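PDB 3ZTV: NAD nucleotidase from Haemophilus influenzae, which degrades NAD to adenosine and nicotinamide riboside in the periplasm, acting as a pyrophosphatase and a zinc-dependent 5'-nucleotidase. Local coordinates for residues G464-G469 with V567-S572. Numbering follows the deposited sequence.
Sequences GAFPYG and VKFNAS. With ADN (adenosine), chain D.
Phe466 drives the edge of its ring onto one face of Phe569, a T-shaped pair with centroids 5.2 Å apart and planes at 80°. The rim of the first ring does the touching: Phe466 CZ comes to 3.8 Å from Phe569 CD1, and Phe466 CE2 stands 4.0 Å from Phe569 CE1, over the border of that face and not over its middle. Both rings reach the meeting point with CG anti to the backbone N (chi1 -161° for Phe466, -176° for Phe569), which carries each ring away from its own backbone toward the other, Phe466 from the residue just before strand 467-470 and Phe569 from within strand 567-570. Val567 divides its two methyls between Phe466 and Tyr468. Its CG1 branch lies near the plane of the Phe466 ring, 4.0 Å from Phe466 CE1, whereas CG2 turns to Tyr468, packing obliquely against that ring at 3.5 Å from Tyr468 CD2 and also touching the carbonyl O of Pro467. Tyr468 carries its polar end past this apolar patch: its OH is hydrogen-bonded to the carbonyl O of Arg373 and to the backbone N of Ser385.

No hydrogen bond links 464-469 to 567-572. Strand 467-470 borders the five-stranded sheet of the C-terminal domain, and 567-570 is an outer strand of a separate four-stranded sheet. Helix 443-460 also packs on the phenylalanines, through Ala457 on Phe466 and Leu458 on Phe569. At the start of 464-469, Gly464 lines the adenosine pocket, its O lying 3.3 Å from O2' of the nucleoside. With all five touching residues buried and only 196 Å² of surface shared, the chemistry implies a small apolar join held by dispersion and aromatic edge-to-face attraction, with no polar bond to fix its register.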
ATOM      1  N   GLY A 464      33.690 -11.832  30.653  1.00 14.34           N
ATOM      2  CA  GLY A 464      33.316 -12.016  29.261  1.00 13.19           C
ATOM      3  C   GLY A 464      32.201 -11.095  28.793  1.00 11.70           C
ATOM      4  O   GLY A 464      31.932 -11.003  27.593  1.00 12.29           O
ATOM      5  N   ALA A 465      31.544 -10.416  29.730  1.00 11.34           N
ATOM      6  CA  ALA A 465      30.474  -9.480  29.380  1.00 11.24           C
ATOM      7  C   ALA A 465      30.990  -8.160  28.802  1.00 12.01           C
ATOM      8  O   ALA A 465      30.220  -7.392  28.225  1.00 11.62           O
ATOM      9  CB  ALA A 465      29.592  -9.205  30.591  1.00 11.38           C
ATOM     10  N   PHE A 466      32.278  -7.878  28.959  1.00 11.50           N
ATOM     11  CA  PHE A 466      32.779  -6.554  28.605  1.00 11.16           C
ATOM     12  C   PHE A 466      32.504  -6.240  27.132  1.00  8.97           C
ATOM     13  O   PHE A 466      32.863  -7.024  26.257  1.00 10.61           O
ATOM     14  CB  PHE A 466      34.265  -6.411  28.930  1.00 11.13           C
ATOM     15  CG  PHE A 466      34.707  -4.984  29.026  1.00 12.50           C
ATOM     16  CD1 PHE A 466      35.074  -4.281  27.890  1.00 12.27           C
ATOM     17  CD2 PHE A 466      34.721  -4.336  30.255  1.00 11.90           C
ATOM     18  CE1 PHE A 466      35.463  -2.955  27.973  1.00 13.86           C
ATOM     19  CE2 PHE A 466      35.106  -3.009  30.344  1.00 13.92           C
ATOM     20  CZ  PHE A 466      35.479  -2.321  29.196  1.00 13.32           C
ATOM     21  N   PRO A 467      31.868  -5.082  26.849  1.00 10.27           N
ATOM     22  CA  PRO A 467      31.369  -4.788  25.502  1.00  9.52           C
ATOM     23  C   PRO A 467      32.337  -4.017  24.606  1.00 10.38           C
ATOM     24  O   PRO A 467      33.020  -3.095  25.060  1.00 11.20           O
ATOM     25  CB  PRO A 467      30.144  -3.919  25.786  1.00  9.64           C
ATOM     26  CG  PRO A 467      30.557  -3.125  26.990  1.00 10.94           C
ATOM     27  CD  PRO A 467      31.410  -4.075  27.826  1.00  9.51           C
ATOM     28  N   TYR A 468      32.378  -4.404  23.339  1.00  8.77           N
ATOM     29  CA  TYR A 468      33.113  -3.672  22.310  1.00 10.22           C
ATOM     30  C   TYR A 468      32.180  -3.526  21.121  1.00 11.21           C
ATOM     31  O   TYR A 468      31.350  -4.406  20.871  1.00 11.14           O
ATOM     32  CB  TYR A 468      34.369  -4.430  21.872  1.00 11.09           C
ATOM     33  CG  TYR A 468      35.419  -4.608  22.950  1.00 11.00           C
ATOM     34  CD1 TYR A 468      35.287  -5.588  23.929  1.00 11.10           C
ATOM     35  CD2 TYR A 468      36.553  -3.802  22.980  1.00 11.59           C
ATOM     36  CE1 TYR A 468      36.253  -5.757  24.910  1.00 10.74           C
ATOM     37  CE2 TYR A 468      37.523  -3.964  23.964  1.00 12.57           C
ATOM     38  CZ  TYR A 468      37.367  -4.943  24.924  1.00 12.19           C
ATOM     39  OH  TYR A 468      38.324  -5.124  25.907  1.00 11.87           O
ATOM     40  N   GLY A 469      32.308  -2.431  20.383  1.00  9.83           N
ATOM     41  CA  GLY A 469      31.387  -2.139  19.299  1.00  9.68           C
ATOM     42  C   GLY A 469      32.011  -1.739  17.973  1.00 10.65           C
ATOM     43  O   GLY A 469      33.210  -1.450  17.872  1.00 10.56           O
ATOM     44  N   VAL A 567      37.351   1.211  22.240  1.00 12.27           N
ATOM     45  CA  VAL A 567      37.113   1.400  23.666  1.00 10.99           C
ATOM     46  C   VAL A 567      38.331   2.013  24.356  1.00 12.78           C
ATOM     47  O   VAL A 567      39.454   1.518  24.207  1.00 14.29           O
ATOM     48  CB  VAL A 567      36.772   0.069  24.377  1.00 11.13           C
ATOM     49  CG1 VAL A 567      36.624   0.301  25.869  1.00 12.76           C
ATOM     50  CG2 VAL A 567      35.500  -0.533  23.796  1.00 12.06           C
ATOM     51  N   LYS A 568      38.101   3.095  25.095  1.00 11.97           N
ATOM     52  CA  LYS A 568      39.116   3.620  26.004  1.00 13.66           C
ATOM     53  C   LYS A 568      38.627   3.409  27.424  1.00 12.90           C
ATOM     54  O   LYS A 568      37.670   4.041  27.865  1.00 12.75           O
ATOM     55  CB  LYS A 568      39.411   5.106  25.763  1.00 13.86           C
ATOM     56  CG  LYS A 568      40.460   5.658  26.736  1.00 15.53           C
ATOM     57  CD  LYS A 568      40.954   7.051  26.365  1.00 18.11           C
ATOM     58  CE  LYS A 568      41.954   7.550  27.402  1.00 24.02           C
ATOM     59  NZ  LYS A 568      42.594   8.836  27.012  1.00 27.81           N
ATOM     60  N   PHE A 569      39.286   2.504  28.137  1.00 13.15           N
ATOM     61  CA  PHE A 569      38.869   2.148  29.481  1.00 13.50           C
ATOM     62  C   PHE A 569      39.928   2.574  30.490  1.00 14.29           C
ATOM     63  O   PHE A 569      41.067   2.101  30.453  1.00 15.48           O
ATOM     64  CB  PHE A 569      38.606   0.640  29.576  1.00 14.07           C
ATOM     65  CG  PHE A 569      38.074   0.197  30.911  1.00 13.32           C
ATOM     66  CD1 PHE A 569      36.797   0.552  31.313  1.00 13.52           C
ATOM     67  CD2 PHE A 569      38.843  -0.583  31.763  1.00 12.17           C
ATOM     68  CE1 PHE A 569      36.298   0.154  32.538  1.00 12.79           C
ATOM     69  CE2 PHE A 569      38.346  -0.988  32.997  1.00 13.99           C
ATOM     70  CZ  PHE A 569      37.072  -0.623  33.380  1.00 14.07           C
ATOM     71  N   ASN A 570      39.543   3.479  31.380  1.00 13.26           N
ATOM     72  CA  ASN A 570      40.462   3.994  32.383  1.00 14.01           C
ATOM     73  C   ASN A 570      40.375   3.133  33.637  1.00 15.46           C
ATOM     74  O   ASN A 570      39.440   3.260  34.421  1.00 14.84           O
ATOM     75  CB  ASN A 570      40.138   5.458  32.695  1.00 15.59           C
ATOM     76  CG  ASN A 570      40.078   6.326  31.444  1.00 13.74           C
ATOM     77  OD1 ASN A 570      39.128   7.086  31.242  1.00 15.61           O
ATOM     78  ND2 ASN A 570      41.099   6.216  30.597  1.00 15.57           N
ATOM     79  N   ALA A 571      41.341   2.235  33.808  1.00 14.77           N
ATOM     80  CA  ALA A 571      41.335   1.314  34.938  1.00 17.04           C
ATOM     81  C   ALA A 571      41.639   2.059  36.232  1.00 18.31           C
ATOM     82  O   ALA A 571      42.386   3.037  36.231  1.00 19.24           O
ATOM     83  CB  ALA A 571      42.339   0.195  34.717  1.00 19.99           C
ATOM     84  N   SER A 572      41.051   1.603  37.331  1.00 19.38           N
ATOM     85  CA  SER A 572      41.279   2.243  38.621  1.00 20.70           C
ATOM     86  C   SER A 572      42.703   1.964  39.093  1.00 25.09           C
ATOM     87  O   SER A 572      43.167   0.823  39.051  1.00 24.76           O
ATOM     88  CB  SER A 572      40.263   1.761  39.654  1.00 23.86           C
ATOM     89  OG  SER A 572      40.368   0.365  39.855  1.00 30.14           O
TER
HETATM   90  O5' ADN D1600      32.477 -19.027  29.921  1.00 29.03           O
HETATM   91  C5' ADN D1600      31.248 -18.303  30.000  1.00 21.36           C
HETATM   92  C4' ADN D1600      31.390 -17.007  29.211  1.00 18.48           C
HETATM   93  O4' ADN D1600      31.505 -17.291  27.814  1.00 17.36           O
HETATM   94  C3' ADN D1600      30.191 -16.090  29.355  1.00 16.87           C
HETATM   95  O3' ADN D1600      30.355 -15.190  30.455  1.00 20.38           O
HETATM   96  C2' ADN D1600      30.164 -15.350  28.031  1.00 14.93           C
HETATM   97  O2' ADN D1600      30.990 -14.180  28.080  1.00 16.73           O
HETATM   98  C1' ADN D1600      30.780 -16.327  27.048  1.00 16.23           C
HETATM   99  N9  ADN D1600      29.704 -17.008  26.294  1.00 13.80           N
HETATM  100  C8  ADN D1600      29.093 -18.168  26.605  1.00 15.51           C
HETATM  101  N7  ADN D1600      28.152 -18.483  25.672  1.00 15.58           N
HETATM  102  C5  ADN D1600      28.154 -17.500  24.744  1.00 13.72           C
HETATM  103  C6  ADN D1600      27.431 -17.187  23.490  1.00 14.88           C
HETATM  104  N6  ADN D1600      26.463 -17.994  22.998  1.00 14.66           N
HETATM  105  N1  ADN D1600      27.764 -16.054  22.842  1.00 12.85           N
HETATM  106  C2  ADN D1600      28.720 -15.221  23.292  1.00 13.68           C
HETATM  107  N3  ADN D1600      29.415 -15.440  24.417  1.00 13.23           N
HETATM  108  C4  ADN D1600      29.184 -16.543  25.163  1.00 14.45           C